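Local coordinates for protein D-mandelate dehydrogenase (PDB 2W2K) that probably oxidises D-mandelate and reduces related 2-oxoacids with a nicotinamide cofactor, as a D-isomer specific 2-hydroxyacid dehydrogenase, at residues E53-L58 with K82-A87. Sequence-based numbering, arbitrary orientation.
Sequences EAIIKL and KVFAAA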
ATOM      1  N   GLU B  53     -28.569  31.707 -14.443  1.00  7.19           N
ATOM      2  CA  GLU B  53     -29.322  30.962 -13.428  1.00  5.59           C
ATOM      3  C   GLU B  53     -28.509  29.911 -12.651  1.00  5.92           C
ATOM      4  O   GLU B  53     -28.943  29.440 -11.585  1.00  5.95           O
ATOM      5  CB  GLU B  53     -30.569  30.286 -14.064  1.00  9.41           C
ATOM      6  CG  GLU B  53     -31.679  31.251 -14.531  1.00 11.59           C
ATOM      7  CD  GLU B  53     -31.308  32.098 -15.750  1.00 11.70           C
ATOM      8  OE1 GLU B  53     -30.765  31.570 -16.744  1.00  8.82           O
ATOM      9  OE2 GLU B  53     -31.619  33.307 -15.734  1.00 12.51           O
ATOM     10  N   ALA B  54     -27.354  29.523 -13.201  1.00  4.31           N
ATOM     11  CA  ALA B  54     -26.459  28.563 -12.541  1.00  2.32           C
ATOM     12  C   ALA B  54     -24.968  28.862 -12.783  1.00  7.21           C
ATOM     13  O   ALA B  54     -24.605  29.606 -13.726  1.00  5.48           O
ATOM     14  CB  ALA B  54     -26.804  27.094 -13.006  1.00  6.69           C
ATOM     15  N   ILE B  55     -24.115  28.289 -11.918  1.00  5.66           N
ATOM     16  CA  ILE B  55     -22.676  28.246 -12.097  1.00  5.60           C
ATOM     17  C   ILE B  55     -22.216  26.768 -11.970  1.00  3.45           C
ATOM     18  O   ILE B  55     -22.674  26.062 -11.054  1.00  6.60           O
ATOM     19  CB  ILE B  55     -21.933  29.095 -10.985  1.00  6.03           C
ATOM     20  CG1 ILE B  55     -22.333  30.588 -11.032  1.00  2.90           C
ATOM     21  CG2 ILE B  55     -20.406  28.949 -11.138  1.00  8.10           C
ATOM     22  CD1 ILE B  55     -22.243  31.283  -9.623  1.00  4.35           C
ATOM     23  N   ILE B  56     -21.298  26.335 -12.843  1.00  5.77           N
ATOM     24  CA  ILE B  56     -20.668  24.987 -12.794  1.00  4.79           C
ATOM     25  C   ILE B  56     -19.114  25.034 -12.776  1.00  7.94           C
ATOM     26  O   ILE B  56     -18.471  25.883 -13.444  1.00  7.07           O
ATOM     27  CB  ILE B  56     -21.209  24.063 -13.989  1.00  4.54           C
ATOM     28  CG1 ILE B  56     -20.992  22.554 -13.695  1.00 11.19           C
ATOM     29  CG2 ILE B  56     -20.686  24.542 -15.355  1.00  6.55           C
ATOM     30  CD1 ILE B  56     -21.694  21.542 -14.671  1.00  6.34           C
ATOM     31  N   LYS B  57     -18.524  24.130 -11.992  1.00  7.07           N
ATOM     32  CA  LYS B  57     -17.055  24.067 -11.771  1.00  6.47           C
ATOM     33  C   LYS B  57     -16.682  22.569 -11.803  1.00  7.23           C
ATOM     34  O   LYS B  57     -16.933  21.821 -10.823  1.00  7.31           O
ATOM     35  CB  LYS B  57     -16.723  24.733 -10.408  1.00  4.95           C
ATOM     36  CG  LYS B  57     -15.183  24.966 -10.088  1.00  5.41           C
ATOM     37  CD  LYS B  57     -15.034  25.392  -8.606  1.00  5.44           C
ATOM     38  CE  LYS B  57     -13.587  25.725  -8.153  1.00  9.24           C
ATOM     39  NZ  LYS B  57     -12.625  24.560  -8.157  1.00  7.29           N
ATOM     40  N   LEU B  58     -16.116  22.122 -12.937  1.00  5.61           N
ATOM     41  CA  LEU B  58     -15.980  20.679 -13.256  1.00  8.69           C
ATOM     42  C   LEU B  58     -14.798  19.935 -12.601  1.00  6.79           C
ATOM     43  O   LEU B  58     -14.748  18.687 -12.628  1.00  7.44           O
ATOM     44  CB  LEU B  58     -15.941  20.476 -14.788  1.00 10.32           C
ATOM     45  CG  LEU B  58     -17.225  20.884 -15.547  1.00  9.99           C
ATOM     46  CD1 LEU B  58     -16.965  20.999 -17.066  1.00  8.61           C
ATOM     47  CD2 LEU B  58     -18.325  19.898 -15.314  1.00  7.85           C
ATOM     48  N   LYS B  82     -29.806  30.858  -9.196  1.00  7.02           N
ATOM     49  CA  LYS B  82     -30.502  29.855  -8.345  1.00  7.77           C
ATOM     50  C   LYS B  82     -29.605  28.738  -7.745  1.00  9.24           C
ATOM     51  O   LYS B  82     -29.921  28.207  -6.670  1.00  7.34           O
ATOM     52  CB  LYS B  82     -31.704  29.211  -9.094  1.00  9.36           C
ATOM     53  CG  LYS B  82     -32.926  30.178  -9.273  1.00  8.65           C
ATOM     54  CD  LYS B  82     -34.139  29.510  -9.995  1.00 10.51           C
ATOM     55  CE  LYS B  82     -35.377  30.404  -9.834  1.00 16.47           C
ATOM     56  NZ  LYS B  82     -36.587  29.864 -10.538  1.00 25.92           N
ATOM     57  N   VAL B  83     -28.500  28.379  -8.411  1.00  6.61           N
ATOM     58  CA  VAL B  83     -27.715  27.197  -7.985  1.00  5.67           C
ATOM     59  C   VAL B  83     -26.259  27.225  -8.470  1.00  7.84           C
ATOM     60  O   VAL B  83     -25.992  27.687  -9.589  1.00  6.82           O
ATOM     61  CB  VAL B  83     -28.436  25.820  -8.423  1.00  7.75           C
ATOM     62  CG1 VAL B  83     -28.638  25.723  -9.947  1.00  6.63           C
ATOM     63  CG2 VAL B  83     -27.684  24.561  -7.913  1.00  7.06           C
ATOM     64  N   PHE B  84     -25.349  26.699  -7.638  1.00  7.21           N
ATOM     65  CA  PHE B  84     -23.894  26.576  -7.925  1.00  5.85           C
ATOM     66  C   PHE B  84     -23.500  25.127  -7.563  1.00  8.57           C
ATOM     67  O   PHE B  84     -23.659  24.730  -6.397  1.00  8.09           O
ATOM     68  CB  PHE B  84     -23.152  27.603  -7.019  1.00  6.85           C
ATOM     69  CG  PHE B  84     -21.635  27.741  -7.236  1.00  5.11           C
ATOM     70  CD1 PHE B  84     -20.880  26.854  -8.050  1.00  7.59           C
ATOM     71  CD2 PHE B  84     -20.947  28.748  -6.550  1.00  9.57           C
ATOM     72  CE1 PHE B  84     -19.459  27.014  -8.189  1.00 10.48           C
ATOM     73  CE2 PHE B  84     -19.535  28.929  -6.685  1.00 12.26           C
ATOM     74  CZ  PHE B  84     -18.791  28.059  -7.509  1.00 11.84           C
ATOM     75  N   ALA B  85     -23.035  24.329  -8.549  1.00  7.40           N
ATOM     76  CA  ALA B  85     -22.526  22.960  -8.298  1.00  4.61           C
ATOM     77  C   ALA B  85     -21.016  22.882  -8.581  1.00  5.43           C
ATOM     78  O   ALA B  85     -20.569  23.301  -9.659  1.00  6.57           O
ATOM     79  CB  ALA B  85     -23.307  21.902  -9.168  1.00  7.97           C
ATOM     80  N   ALA B  86     -20.245  22.300  -7.648  1.00  6.47           N
ATOM     81  CA  ALA B  86     -18.761  22.264  -7.762  1.00  9.20           C
ATOM     82  C   ALA B  86     -18.172  20.891  -7.464  1.00  7.85           C
ATOM     83  O   ALA B  86     -18.691  20.170  -6.599  1.00 10.48           O
ATOM     84  CB  ALA B  86     -18.118  23.301  -6.821  1.00 10.42           C
ATOM     85  N   ALA B  87     -17.081  20.555  -8.173  1.00  6.44           N
ATOM     86  CA  ALA B  87     -16.257  19.380  -7.883  1.00  7.49           C
ATOM     87  C   ALA B  87     -15.629  19.426  -6.473  1.00  9.19           C
ATOM     88  O   ALA B  87     -15.357  20.513  -5.966  1.00  8.81           O
ATOM     89  CB  ALA B  87     -15.146  19.243  -8.941  1.00  5.31           C
TER
HETATM   90  O   HOH W   1     -13.742  22.749  -6.253  1.00 10.39           O
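I55 and K57 each bond to strand 83-86 and its end through both backbone polar atoms: I55 N to V83 O (3.1 Å), I55 O to A85 N, K57 N to A85 O and K57 O to A87 N (2.9 Å). E53 O takes K82 N (2.9 Å), above the carbonyl plane, and V83 N only weakly.

Beta-branched I55, I56 and V83 suit these buried strands. A chi1 near 180° (-175°) holds the F84 ring along the face shared with I55, whose CG2 lies over it, offset toward the rim, in a CH-pi contact 3.9 Å from the centroid. K57 CB meets the ring edge; W69 and F106 add aromatic neighbours. A leucine in place of F84 would probably lose this flat surface, leaving I55 CG2 and both aromatic rings less closely packed. On the other face, A54 CB touches V83 CG1 (3.8 Å), and I56 reaches helix 310-330.

K57's long chain passes small A86, taking NZ to Y67 OH and the carbonyls of N62 and A59; a water links NZ to A87 O. Neighbouring strands of the five-stranded parallel sheet thus join through backbone bonds in an apolar core, whose one buried lysine meets protein oxygens and a water.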